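Local coordinates for protein putative mandelate racemase (Bordetella bronchiseptica, PDB 3OZY) that is of unknown function but, as a magnesium-binding member of the enolase superfamily, probably abstracts a proton next to a carboxylate of an acid-sugar substrate, at residues E76-I81 with W115-R120; P125-L130 with N315-A320; V139-S144 with Q165-A170; A183-M188 with R216-A221; E227-I232 with V248-G253. One frame throughout, in Å; residues are numbered along the deposited sequence.

Contact 1: residues E76-I81 with W115-R120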
# COMPACT_ATOMS: atom_id res chain seq x y z
N GLU A 76 -2.29 -5.83 25.88
CA GLU A 76 -1.69 -7.08 25.45
C GLU A 76 -0.31 -7.32 26.05
O GLU A 76 0.42 -6.38 26.35
CB GLU A 76 -1.57 -7.12 23.92
CG GLU A 76 -2.90 -7.20 23.19
CD GLU A 76 -3.44 -8.62 23.10
OE1 GLU A 76 -2.71 -9.56 23.50
OE2 GLU A 76 -4.58 -8.80 22.62
N ASP A 77 0.04 -8.59 26.21
CA ASP A 77 1.39 -8.98 26.59
C ASP A 77 2.35 -8.70 25.42
O ASP A 77 2.22 -9.30 24.36
CB ASP A 77 1.38 -10.47 26.94
CG ASP A 77 2.72 -10.98 27.41
OD1 ASP A 77 3.73 -10.25 27.31
OD2 ASP A 77 2.77 -12.13 27.89
N PRO A 78 3.31 -7.78 25.60
CA PRO A 78 4.21 -7.45 24.48
C PRO A 78 5.13 -8.60 24.10
O PRO A 78 5.73 -8.56 23.02
CB PRO A 78 5.03 -6.29 25.04
CG PRO A 78 5.07 -6.58 26.54
CD PRO A 78 3.69 -7.08 26.84
N ALA A 79 5.24 -9.62 24.94
CA ALA A 79 6.15 -10.73 24.65
C ALA A 79 5.74 -11.54 23.42
O ALA A 79 6.58 -12.17 22.79
CB ALA A 79 6.28 -11.64 25.85
N ASN A 80 4.44 -11.54 23.12
CA ASN A 80 3.90 -12.29 21.99
C ASN A 80 3.98 -11.48 20.70
O ASN A 80 2.95 -11.12 20.11
CB ASN A 80 2.44 -12.66 22.25
CG ASN A 80 2.26 -13.48 23.51
OD1 ASN A 80 3.08 -14.35 23.81
ND2 ASN A 80 1.19 -13.21 24.24
N ILE A 81 5.20 -11.18 20.27
CA ILE A 81 5.39 -10.34 19.09
C ILE A 81 4.77 -10.99 17.87
O ILE A 81 4.13 -10.32 17.06
CB ILE A 81 6.87 -10.04 18.84
CG1 ILE A 81 7.52 -9.43 20.09
CG2 ILE A 81 7.02 -9.09 17.65
CD1 ILE A 81 8.98 -9.03 19.89
N TRP A 115 10.47 -5.59 19.68
CA TRP A 115 11.72 -6.33 19.78
C TRP A 115 12.71 -5.63 20.71
O TRP A 115 13.43 -6.28 21.47
CB TRP A 115 12.34 -6.56 18.39
CG TRP A 115 11.76 -7.76 17.68
CD1 TRP A 115 10.79 -7.76 16.71
CD2 TRP A 115 12.13 -9.12 17.89
NE1 TRP A 115 10.53 -9.06 16.31
CE2 TRP A 115 11.35 -9.90 17.01
CE3 TRP A 115 13.06 -9.75 18.72
CZ2 TRP A 115 11.46 -11.29 16.95
CZ3 TRP A 115 13.16 -11.13 18.67
CH2 TRP A 115 12.37 -11.89 17.79
N ASP A 116 12.75 -4.30 20.65
CA ASP A 116 13.60 -3.53 21.55
C ASP A 116 13.15 -3.79 22.99
O ASP A 116 13.97 -4.05 23.87
CB ASP A 116 13.53 -2.04 21.19
CG ASP A 116 14.41 -1.18 22.07
OD1 ASP A 116 15.61 -1.50 22.23
OD2 ASP A 116 13.91 -0.18 22.61
N LEU A 117 11.84 -3.75 23.21
CA LEU A 117 11.26 -3.98 24.52
C LEU A 117 11.63 -5.38 25.02
O LEU A 117 12.08 -5.55 26.15
CB LEU A 117 9.74 -3.81 24.44
CG LEU A 117 8.94 -3.63 25.73
CD1 LEU A 117 7.58 -3.04 25.41
CD2 LEU A 117 8.78 -4.94 26.50
N LYS A 118 11.48 -6.38 24.15
CA LYS A 118 11.83 -7.75 24.50
C LYS A 118 13.31 -7.88 24.91
O LYS A 118 13.63 -8.48 25.94
CB LYS A 118 11.49 -8.70 23.34
CG LYS A 118 11.83 -10.16 23.61
CD LYS A 118 11.35 -11.05 22.45
CE LYS A 118 9.84 -11.27 22.47
NZ LYS A 118 9.44 -12.38 23.40
N GLY A 119 14.20 -7.31 24.10
CA GLY A 119 15.62 -7.33 24.44
C GLY A 119 15.90 -6.62 25.75
O GLY A 119 16.71 -7.09 26.55
N ARG A 120 15.26 -5.49 25.98
CA ARG A 120 15.47 -4.78 27.25
C ARG A 120 14.96 -5.61 28.44
O ARG A 120 15.64 -5.71 29.47
CB ARG A 120 14.84 -3.38 27.22
CG ARG A 120 15.59 -2.48 26.26
CD ARG A 120 15.02 -1.08 26.12
NE ARG A 120 15.53 -0.49 24.88
CZ ARG A 120 16.73 0.07 24.74
NH1 ARG A 120 17.55 0.14 25.79
NH2 ARG A 120 17.12 0.55 23.56

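Contact 2: residues P125-L130 with N315-A320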
# COMPACT_ATOMS: atom_id res chain seq x y z
N PRO A 125 21.06 -7.95 23.74
CA PRO A 125 20.98 -7.32 22.42
C PRO A 125 20.09 -8.15 21.50
O PRO A 125 20.07 -9.37 21.61
CB PRO A 125 22.42 -7.38 21.89
CG PRO A 125 23.27 -7.72 23.06
CD PRO A 125 22.41 -8.46 24.02
N ILE A 126 19.37 -7.49 20.60
CA ILE A 126 18.50 -8.22 19.68
C ILE A 126 19.26 -9.31 18.92
O ILE A 126 18.75 -10.42 18.77
CB ILE A 126 17.75 -7.27 18.74
CG1 ILE A 126 16.66 -6.53 19.53
CG2 ILE A 126 17.12 -8.04 17.58
CD1 ILE A 126 16.13 -5.28 18.83
N TYR A 127 20.47 -9.02 18.45
CA TYR A 127 21.17 -10.03 17.65
C TYR A 127 21.39 -11.32 18.44
O TYR A 127 21.45 -12.39 17.85
CB TYR A 127 22.48 -9.51 17.05
CG TYR A 127 23.61 -9.30 18.04
CD1 TYR A 127 24.39 -10.36 18.46
CD2 TYR A 127 23.91 -8.03 18.52
CE1 TYR A 127 25.44 -10.18 19.35
CE2 TYR A 127 24.96 -7.83 19.42
CZ TYR A 127 25.71 -8.92 19.83
OH TYR A 127 26.75 -8.73 20.71
N GLN A 128 21.50 -11.24 19.77
CA GLN A 128 21.65 -12.47 20.56
C GLN A 128 20.38 -13.32 20.57
O GLN A 128 20.46 -14.55 20.54
CB GLN A 128 22.08 -12.16 22.00
CG GLN A 128 23.51 -11.63 22.11
CD GLN A 128 24.57 -12.68 21.81
OE1 GLN A 128 24.30 -13.73 21.23
NE2 GLN A 128 25.80 -12.39 22.21
N LEU A 129 19.22 -12.66 20.59
CA LEU A 129 17.94 -13.36 20.53
C LEU A 129 17.77 -14.09 19.20
O LEU A 129 17.13 -15.13 19.13
CB LEU A 129 16.78 -12.38 20.70
CG LEU A 129 16.82 -11.40 21.88
CD1 LEU A 129 15.58 -10.51 21.88
CD2 LEU A 129 16.95 -12.14 23.20
N LEU A 130 18.34 -13.51 18.14
CA LEU A 130 18.22 -14.04 16.78
C LEU A 130 19.22 -15.14 16.47
O LEU A 130 19.49 -15.43 15.30
CB LEU A 130 18.39 -12.91 15.77
CG LEU A 130 17.45 -11.72 15.99
CD1 LEU A 130 17.72 -10.66 14.92
CD2 LEU A 130 16.00 -12.16 15.98
N ASN A 315 18.09 -2.96 11.46
CA ASN A 315 18.60 -3.82 10.39
C ASN A 315 19.96 -4.43 10.72
O ASN A 315 20.22 -5.58 10.38
CB ASN A 315 18.66 -3.07 9.06
CG ASN A 315 17.29 -2.88 8.46
OD1 ASN A 315 16.67 -3.83 8.00
ND2 ASN A 315 16.81 -1.64 8.46
N LEU A 316 20.83 -3.68 11.39
CA LEU A 316 22.17 -4.17 11.66
C LEU A 316 22.17 -5.40 12.58
O LEU A 316 22.98 -6.30 12.41
CB LEU A 316 23.03 -3.05 12.24
CG LEU A 316 24.51 -3.40 12.42
CD1 LEU A 316 25.10 -3.96 11.12
CD2 LEU A 316 25.26 -2.15 12.87
N HIS A 317 21.27 -5.43 13.57
CA HIS A 317 21.16 -6.62 14.40
C HIS A 317 20.87 -7.85 13.54
O HIS A 317 21.47 -8.91 13.73
CB HIS A 317 20.06 -6.45 15.46
CG HIS A 317 20.48 -5.62 16.63
ND1 HIS A 317 21.14 -6.16 17.71
CD2 HIS A 317 20.36 -4.30 16.87
CE1 HIS A 317 21.40 -5.19 18.58
NE2 HIS A 317 20.94 -4.05 18.09
N LEU A 318 19.95 -7.69 12.59
CA LEU A 318 19.58 -8.81 11.74
C LEU A 318 20.71 -9.18 10.79
O LEU A 318 21.00 -10.36 10.59
CB LEU A 318 18.32 -8.50 10.94
CG LEU A 318 17.02 -8.72 11.70
CD1 LEU A 318 16.92 -7.85 12.95
CD2 LEU A 318 15.83 -8.46 10.78
N VAL A 319 21.33 -8.18 10.18
CA VAL A 319 22.42 -8.42 9.25
C VAL A 319 23.59 -9.12 9.93
O VAL A 319 24.17 -10.06 9.39
CB VAL A 319 22.85 -7.12 8.56
CG1 VAL A 319 24.17 -7.29 7.80
CG2 VAL A 319 21.74 -6.64 7.63
N ALA A 320 23.92 -8.68 11.14
CA ALA A 320 25.02 -9.30 11.88
C ALA A 320 24.76 -10.79 12.13
O ALA A 320 25.70 -11.60 12.16
CB ALA A 320 25.24 -8.57 13.19

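Contact 3: residues V139-S144 with Q165-A170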
# COMPACT_ATOMS: atom_id res chain seq x y z
N VAL A 139 30.47 -6.25 10.21
CA VAL A 139 29.63 -6.22 9.03
C VAL A 139 30.15 -5.19 8.02
O VAL A 139 30.27 -4.01 8.34
CB VAL A 139 28.18 -5.87 9.44
CG1 VAL A 139 27.30 -5.59 8.22
CG2 VAL A 139 27.59 -6.99 10.30
N ARG A 140 30.46 -5.63 6.81
CA ARG A 140 30.94 -4.71 5.78
C ARG A 140 29.86 -3.71 5.37
O ARG A 140 28.75 -4.09 4.99
CB ARG A 140 31.41 -5.49 4.55
CG ARG A 140 31.97 -4.58 3.48
CD ARG A 140 31.99 -5.28 2.14
NE ARG A 140 32.91 -4.64 1.22
CZ ARG A 140 33.20 -5.12 0.02
NH1 ARG A 140 32.63 -6.25 -0.38
NH2 ARG A 140 34.06 -4.48 -0.77
N ALA A 141 30.20 -2.42 5.46
CA ALA A 141 29.27 -1.34 5.16
C ALA A 141 29.58 -0.66 3.84
O ALA A 141 30.70 -0.75 3.31
CB ALA A 141 29.28 -0.29 6.28
N TYR A 142 28.59 0.02 3.28
CA TYR A 142 28.81 0.87 2.13
C TYR A 142 28.29 2.26 2.40
O TYR A 142 27.32 2.44 3.13
CB TYR A 142 28.20 0.28 0.86
CG TYR A 142 26.68 0.33 0.70
CD1 TYR A 142 26.06 1.47 0.18
CD2 TYR A 142 25.89 -0.78 0.98
CE1 TYR A 142 24.68 1.50 -0.03
CE2 TYR A 142 24.52 -0.76 0.78
CZ TYR A 142 23.92 0.38 0.28
OH TYR A 142 22.54 0.43 0.05
N ALA A 143 28.94 3.25 1.78
CA ALA A 143 28.58 4.64 1.96
C ALA A 143 27.40 4.97 1.05
O ALA A 143 27.49 4.85 -0.17
CB ALA A 143 29.77 5.55 1.63
N SER A 144 26.30 5.39 1.66
CA SER A 144 25.07 5.67 0.94
C SER A 144 24.72 7.15 1.06
O SER A 144 24.43 7.60 2.16
CB SER A 144 23.95 4.82 1.56
OG SER A 144 22.73 4.98 0.87
N GLN A 165 37.80 7.38 4.29
CA GLN A 165 37.18 7.29 5.61
C GLN A 165 37.07 5.85 6.11
O GLN A 165 36.74 5.61 7.27
CB GLN A 165 35.79 7.94 5.61
CG GLN A 165 35.82 9.45 5.48
CD GLN A 165 36.58 10.11 6.62
OE1 GLN A 165 37.52 10.87 6.40
NE2 GLN A 165 36.16 9.82 7.85
N GLY A 166 37.35 4.89 5.23
CA GLY A 166 37.36 3.49 5.62
C GLY A 166 36.36 2.61 4.90
O GLY A 166 36.36 1.39 5.09
N PHE A 167 35.50 3.19 4.08
CA PHE A 167 34.52 2.39 3.35
C PHE A 167 35.17 1.59 2.22
O PHE A 167 36.05 2.10 1.52
CB PHE A 167 33.41 3.26 2.77
CG PHE A 167 32.43 3.78 3.80
CD1 PHE A 167 31.39 2.97 4.24
CD2 PHE A 167 32.54 5.06 4.30
CE1 PHE A 167 30.48 3.43 5.18
CE2 PHE A 167 31.62 5.53 5.23
CZ PHE A 167 30.60 4.71 5.67
N THR A 168 34.73 0.35 2.03
CA THR A 168 35.22 -0.51 0.96
C THR A 168 34.19 -0.63 -0.16
O THR A 168 34.36 -1.41 -1.09
CB THR A 168 35.55 -1.93 1.47
OG1 THR A 168 34.35 -2.57 1.93
CG2 THR A 168 36.57 -1.87 2.61
N ALA A 169 33.13 0.17 -0.06
CA ALA A 169 32.01 0.11 -0.99
C ALA A 169 31.21 1.40 -0.87
O ALA A 169 31.17 2.01 0.20
CB ALA A 169 31.12 -1.09 -0.66
N ALA A 170 30.56 1.81 -1.95
CA ALA A 170 29.73 3.00 -1.93
C ALA A 170 28.72 2.93 -3.06
O ALA A 170 28.90 2.15 -4.00
CB ALA A 170 30.58 4.26 -2.06
O HOH W 1 33.23 -1.10 4.00

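Contact 4: residues A183-M188 with R216-A221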
# COMPACT_ATOMS: atom_id res chain seq x y z
N ALA A 183 29.38 8.47 -17.36
CA ALA A 183 30.66 9.15 -17.25
C ALA A 183 31.13 9.18 -15.79
O ALA A 183 32.30 8.99 -15.50
CB ALA A 183 30.57 10.56 -17.82
N ASN A 184 30.19 9.40 -14.87
CA ASN A 184 30.50 9.39 -13.45
C ASN A 184 31.05 8.03 -13.01
O ASN A 184 32.07 7.94 -12.33
CB ASN A 184 29.27 9.73 -12.62
CG ASN A 184 28.86 11.17 -12.76
OD1 ASN A 184 29.53 11.97 -13.42
ND2 ASN A 184 27.74 11.53 -12.12
N LEU A 185 30.37 6.97 -13.41
CA LEU A 185 30.79 5.62 -13.06
C LEU A 185 32.17 5.28 -13.61
O LEU A 185 33.00 4.69 -12.92
CB LEU A 185 29.79 4.58 -13.56
CG LEU A 185 28.52 4.41 -12.74
CD1 LEU A 185 27.56 3.54 -13.52
CD2 LEU A 185 28.83 3.80 -11.38
N ARG A 186 32.40 5.64 -14.87
CA ARG A 186 33.70 5.37 -15.47
C ARG A 186 34.81 6.09 -14.70
O ARG A 186 35.86 5.52 -14.44
CB ARG A 186 33.72 5.72 -16.96
CG ARG A 186 32.83 4.81 -17.81
CD ARG A 186 33.07 5.03 -19.29
NE ARG A 186 31.93 4.60 -20.10
CZ ARG A 186 31.00 5.44 -20.57
NH1 ARG A 186 31.08 6.74 -20.30
NH2 ARG A 186 30.00 4.98 -21.30
N ALA A 187 34.57 7.35 -14.33
CA ALA A 187 35.57 8.11 -13.60
C ALA A 187 35.79 7.53 -12.20
O ALA A 187 36.92 7.44 -11.72
CB ALA A 187 35.16 9.58 -13.51
N MET A 188 34.69 7.14 -11.55
CA MET A 188 34.77 6.53 -10.23
C MET A 188 35.61 5.25 -10.22
O MET A 188 36.49 5.09 -9.39
CB MET A 188 33.36 6.25 -9.69
CG MET A 188 32.62 7.52 -9.27
SD MET A 188 30.84 7.27 -9.16
CE MET A 188 30.75 6.17 -7.76
N ARG A 216 24.57 -2.56 -19.40
CA ARG A 216 25.80 -2.83 -20.14
C ARG A 216 26.98 -2.04 -19.56
O ARG A 216 28.09 -2.56 -19.43
CB ARG A 216 25.63 -2.49 -21.62
CG ARG A 216 24.74 -3.46 -22.37
CD ARG A 216 24.36 -2.91 -23.73
NE ARG A 216 23.65 -3.90 -24.53
CZ ARG A 216 23.21 -3.68 -25.76
NH1 ARG A 216 23.38 -2.49 -26.33
NH2 ARG A 216 22.58 -4.64 -26.41
N ILE A 217 26.73 -0.77 -19.25
CA ILE A 217 27.72 0.11 -18.63
C ILE A 217 28.11 -0.43 -17.26
O ILE A 217 29.30 -0.52 -16.93
CB ILE A 217 27.16 1.54 -18.44
CG1 ILE A 217 26.75 2.14 -19.79
CG2 ILE A 217 28.17 2.43 -17.72
CD1 ILE A 217 27.90 2.27 -20.77
N LEU A 218 27.11 -0.78 -16.46
CA LEU A 218 27.36 -1.27 -15.09
C LEU A 218 28.22 -2.53 -15.13
O LEU A 218 29.10 -2.74 -14.29
CB LEU A 218 26.06 -1.56 -14.35
CG LEU A 218 25.00 -0.45 -14.38
CD1 LEU A 218 23.87 -0.83 -13.42
CD2 LEU A 218 25.56 0.92 -14.03
N ASP A 219 27.96 -3.37 -16.12
CA ASP A 219 28.72 -4.60 -16.31
C ASP A 219 30.19 -4.26 -16.63
O ASP A 219 31.11 -4.76 -16.00
CB ASP A 219 28.04 -5.40 -17.42
CG ASP A 219 28.58 -6.81 -17.59
OD1 ASP A 219 29.48 -7.23 -16.85
OD2 ASP A 219 28.07 -7.50 -18.50
N GLU A 220 30.38 -3.36 -17.59
CA GLU A 220 31.71 -2.90 -17.96
C GLU A 220 32.48 -2.37 -16.74
O GLU A 220 33.68 -2.64 -16.60
CB GLU A 220 31.57 -1.80 -19.01
CG GLU A 220 32.86 -1.08 -19.39
CD GLU A 220 32.58 0.21 -20.17
OE1 GLU A 220 31.61 0.23 -20.96
OE2 GLU A 220 33.31 1.20 -19.97
N ALA A 221 31.78 -1.64 -15.87
CA ALA A 221 32.39 -1.03 -14.68
C ALA A 221 32.46 -1.98 -13.49
O ALA A 221 32.93 -1.60 -12.42
CB ALA A 221 31.65 0.25 -14.29

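Contact 5: residues E227-I232 with V248-G253. With MG (magnesium ion), chain C.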
# COMPACT_ATOMS: atom_id res chain seq x y z
N GLU A 227 20.20 -1.09 -8.29
CA GLU A 227 19.09 -1.00 -7.35
C GLU A 227 17.95 -0.15 -7.91
O GLU A 227 18.19 0.89 -8.54
CB GLU A 227 19.61 -0.42 -6.03
CG GLU A 227 18.54 -0.01 -5.05
CD GLU A 227 19.12 0.35 -3.70
OE1 GLU A 227 20.33 0.10 -3.48
OE2 GLU A 227 18.37 0.86 -2.85
N GLU A 228 16.71 -0.59 -7.67
CA GLU A 228 15.51 0.05 -8.23
C GLU A 228 15.74 0.54 -9.66
O GLU A 228 15.52 1.71 -9.98
CB GLU A 228 14.98 1.17 -7.33
CG GLU A 228 14.37 0.67 -6.03
CD GLU A 228 13.45 1.70 -5.40
OE1 GLU A 228 13.73 2.91 -5.53
OE2 GLU A 228 12.43 1.31 -4.78
N PRO A 229 16.17 -0.36 -10.55
CA PRO A 229 16.41 0.08 -11.92
C PRO A 229 15.13 0.55 -12.61
O PRO A 229 15.18 1.44 -13.46
CB PRO A 229 16.94 -1.18 -12.60
CG PRO A 229 16.34 -2.32 -11.80
CD PRO A 229 16.39 -1.81 -10.38
N LEU A 230 14.00 -0.05 -12.22
CA LEU A 230 12.70 0.21 -12.84
C LEU A 230 11.66 0.47 -11.77
O LEU A 230 11.90 0.25 -10.58
CB LEU A 230 12.23 -1.02 -13.63
CG LEU A 230 13.21 -1.58 -14.67
CD1 LEU A 230 12.75 -2.94 -15.15
CD2 LEU A 230 13.35 -0.62 -15.85
N SER A 231 10.49 0.92 -12.19
CA SER A 231 9.32 0.91 -11.33
C SER A 231 9.22 -0.41 -10.59
O SER A 231 9.34 -1.49 -11.20
CB SER A 231 8.07 1.08 -12.18
OG SER A 231 6.91 0.79 -11.40
N ILE A 232 8.97 -0.36 -9.28
CA ILE A 232 8.78 -1.59 -8.52
C ILE A 232 7.53 -2.34 -8.94
O ILE A 232 7.34 -3.49 -8.55
CB ILE A 232 8.74 -1.36 -6.98
CG1 ILE A 232 7.33 -0.98 -6.49
CG2 ILE A 232 9.79 -0.34 -6.55
CD1 ILE A 232 6.90 0.41 -6.87
N VAL A 248 26.24 -8.37 -12.58
CA VAL A 248 25.64 -7.27 -11.81
C VAL A 248 24.32 -7.74 -11.21
O VAL A 248 23.43 -8.20 -11.94
CB VAL A 248 25.37 -6.03 -12.71
CG1 VAL A 248 24.83 -4.88 -11.88
CG2 VAL A 248 26.63 -5.59 -13.45
N ARG A 249 24.19 -7.65 -9.89
CA ARG A 249 22.98 -8.09 -9.21
C ARG A 249 21.83 -7.12 -9.45
O ARG A 249 22.04 -5.90 -9.39
CB ARG A 249 23.25 -8.20 -7.72
CG ARG A 249 24.31 -9.22 -7.35
CD ARG A 249 24.97 -8.88 -6.02
NE ARG A 249 26.04 -9.83 -5.71
CZ ARG A 249 27.26 -9.77 -6.23
NH1 ARG A 249 27.58 -8.78 -7.06
NH2 ARG A 249 28.17 -10.69 -5.92
N ILE A 250 20.63 -7.64 -9.69
CA ILE A 250 19.44 -6.80 -9.75
C ILE A 250 18.85 -6.73 -8.33
O ILE A 250 18.49 -7.75 -7.74
CB ILE A 250 18.42 -7.35 -10.77
CG1 ILE A 250 19.07 -7.48 -12.15
CG2 ILE A 250 17.16 -6.47 -10.83
CD1 ILE A 250 19.75 -6.21 -12.66
N ALA A 251 18.78 -5.51 -7.78
CA ALA A 251 18.38 -5.29 -6.40
C ALA A 251 17.15 -4.40 -6.31
O ALA A 251 17.05 -3.41 -7.03
CB ALA A 251 19.53 -4.65 -5.63
N THR A 252 16.23 -4.74 -5.42
CA THR A 252 15.12 -3.85 -5.13
C THR A 252 14.51 -4.26 -3.79
O THR A 252 14.71 -5.38 -3.32
CB THR A 252 14.06 -3.84 -6.26
OG1 THR A 252 13.09 -2.82 -5.99
CG2 THR A 252 13.36 -5.21 -6.41
N GLY A 253 13.81 -3.34 -3.15
CA GLY A 253 13.05 -3.72 -1.98
C GLY A 253 12.63 -2.64 -1.01
O GLY A 253 11.74 -2.88 -0.19
MG MG C . 17.49 2.93 -2.73
O HOH W 2 12.02 -1.15 -3.91
O HOH W 3 16.21 3.14 -4.54
O HOH W 4 12.76 -1.66 -8.51
O HOH W 5 16.58 5.09 -2.38
O HOH W 6 18.79 3.43 -0.82

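Contact 1: residues E76-I81 with W115-R120
I81 meets W115 and K118 at a joint within the N-terminal domain that enolase-superfamily proteins carry beside the barrel: the turn 76-81 packs on helix 102-122. I81 CD1 sits over the W115 indole face, 3.6 Å from the centroid of the five-membered ring and only 5° off its normal, a CH-pi contact. The same methyl touches K118 CE at 3.5 Å, so it is wedged between ring and lysine chain. K118 leaves the helix with CG anti to the backbone N, then bends at chi3 (-75°) and chi4. This brings NZ round to donate to A79 O at 2.9 Å, in the carbonyl plane and on a lone pair (C=O...N 127°). P78 CG rests on L117 CD2, with V40 and T42 of the sheet against L117. In the next shell D77 begins a type I turn, which presents A79 O to the lysine. D116 and R120 form a salt bridge, and D116 also accepts from the backbone of V49 and L361. W115 NE1 bonds to T285 OG1, which helps to hold the ring against I81. The turn is tied by an Asx bond from A79 N to D77 OD1, 2.9 Å long and met from above the carboxylate plane.

Contact 2: residues P125-L130 with N315-A320
H317 dominates its helix's side of this buried contact, its imidazole pressed against the first turn of the short helix 126-129. ND1 takes the backbone N-H of Y127 at 3.0 Å, a bent bond (N-H...N 139°) whose donor stands 27° out of the ring plane. I126 CB lies over one face of the imidazole, 4.0 Å from its centroid and offset toward the rim, while P125 CB approaches the ring edge at CE1. The Y127 phenol, its OH hydrogen-bonded to Q357, meets the histidine rim to rim: its CD2 comes to 3.4 Å of ND1, and the two planes are mildly tilted. Y127 takes this place because its CG lies between the backbone N and carbonyl carbon (chi1 71°), turning the ring back alongside the histidine. On the other side of the imidazole, NE2 is hydrogen-bonded to the carbonyl of L361, so both nitrogens are satisfied and the ring is fixed against rotation.

Helix 309-321 belongs to the outer layer of the beta-alpha barrel, and helix 126-129 follows the last long helix of the N-terminal part, so the contact fastens the chain at its passage into the barrel domain. One residue on, L318 starts away from the partner but sends CD1 back to L130 CD1, at 3.5 Å. L288 of helix 284-296 touches both leucines, closing an apolar cluster that W115 borders. At A320 the helix backbone bonds to F134 and H135 of the connection to strand 139-146.

Contact 3: residues V139-S144 with Q165-A170
A143 and F167 form the tight heart of this contact: the A143 methyl sits over the centre of the phenyl ring, 3.8 Å from its centroid and 9° off the normal. The two segments are parts of a right-handed beta-alpha-beta crossover of the barrel, strand 139-146, helix 152-164 and strand 169-173. Between the strands A143 N donates to A169 O at 3.0 Å, A143 pairs with A170 in parallel register, and Y142 CB packs on A169 CB at 3.6 Å. W162 of the intervening helix touches both F167 and A143, so the helix packs against the same pair.

Where the chain approaches strand 169-173 the contact turns polar and partly exposed. R140, with CG anti to the backbone N and its chain extended to NE, lays its guanidinium edge on T168. NE donates to T168 OG1 at 2.6 Å, nearly straight (168°) and in the guanidinium plane; NH2 adds weak bonds to OG1 and to T168 O, 3.1 Å away. Water 1 bridges the two backbones beside them, giving a hydrogen to A141 O at 2.6 Å and accepting from T168 N at 2.9 Å.

The strands have not yet closed on each other here: the water stands between backbone A141 O and T168 N, and the arginine binds OG1 and, weakly, T168 O. The positive guanidinium probably polarises T168 OG1.

Contact 4: residues A183-M188 with R216-A221
R186 NE and E220 OE2, 3.7 Å apart, make a long salt bridge, the one polar pairing between these two segments. It lies on the surface of the beta-alpha barrel, where helix 178-192 and helix 208-220 are neighbours in the outer ring. The short axes run almost exactly parallel, 4° apart, with a closest approach of 10.3 Å, as expected of successive barrel helices that each follow a parallel strand. Side chains of both kinds, charged and apolar, fill the space between the axes.

R186 stretches from CG to NE, and its guanidinium is then turned about CD-NE. Its edge, at NE, faces E220 OE2 in the guanidinium plane, the carboxylate plane being tilted 26° from it. E220 reaches back with CG anti to its own backbone N (chi1 173°) and an extended chain. At that length the charges attract without the grip of a hydrogen bond, on a side largely open to solvent. The other end of the guanidinium, NH2, comes to 3.5 Å of I217 CD1 in one of the two conformers of the isoleucine, the arginine crossing it at about a right angle.

Beneath this polar rim L185 points inward to I217 and L218. L185 and L218 both touch V200 and C223, at the layer between helices and strands. R189, just past R186 on the same helix, adds a hydrogen bond from its NE to A221 O, just where helix 208-220 ends.

Contact 5: residues E227-I232 with V248-G253
E227 and A251 pair as parallel strands, CA to CA 4.5 Å, on adjacent strands 225-227 and 249-252 of the beta-alpha barrel. A251 O is held by both its neighbours across the gap: E228 N donates to it at 2.9 Å, and E227 CA gives a CA-H...O contact. E228 then takes left-handed backbone angles (38°/56°), and the chain breaks from the strand into the loop at P229.

That break splits the two glutamates. E227 has CG anti to the backbone N and an extended chain, which carries OE2 into the barrel mouth to bind the magnesium ion at 2.2 Å. D201 and E254, from neighbouring strand ends, and three waters complete six ligands, the carboxylate trio familiar from the enolase superfamily. E227 OE1 is held by a salt bridge to K171 and a hydrogen bond from Q275, which together fix the carboxylate.

E228 works one shell out. Water 3, itself on the metal, donates to E228 OE1 at 2.7 Å, so this glutamate probably helps to orient a metal-bound water. E228 OE2 accepts from N255 and from water 2, which also lies 2.9 Å from T252 OG1. The threonine hydroxyl, anti to its backbone N (chi1 -172°), faces the loop and crosses E228 CG at 3.7 Å. P229 CG packs on I250 CG2. Water 4 links L230 O to T252 OG1, giving a hydrogen to L230 O at 2.9 Å and standing 2.8 Å from T252 OG1.

In the fold
Contacts 3, 4 and 5 belong to the barrel, and contact 2 joins the N-terminal part to it. Contact 1 touches contact 2 through W115, which packs on I126 and L130. Contact 2 leads on to contact 3, V319 CG1 meeting V139 CG1 at 3.6 Å, and its two segments bracket contacts 3 to 5 in the chain. Contacts 3 and 5 share the barrel sheet, Y142 OH and E227 OE1 being 4.2 Å apart near the magnesium ion, while contact 4 backs contact 5 through L218 and D219 on V248. Contact 1 lies on the opposite side of the chain's centre from contact 5, their centres about 34 Å apart.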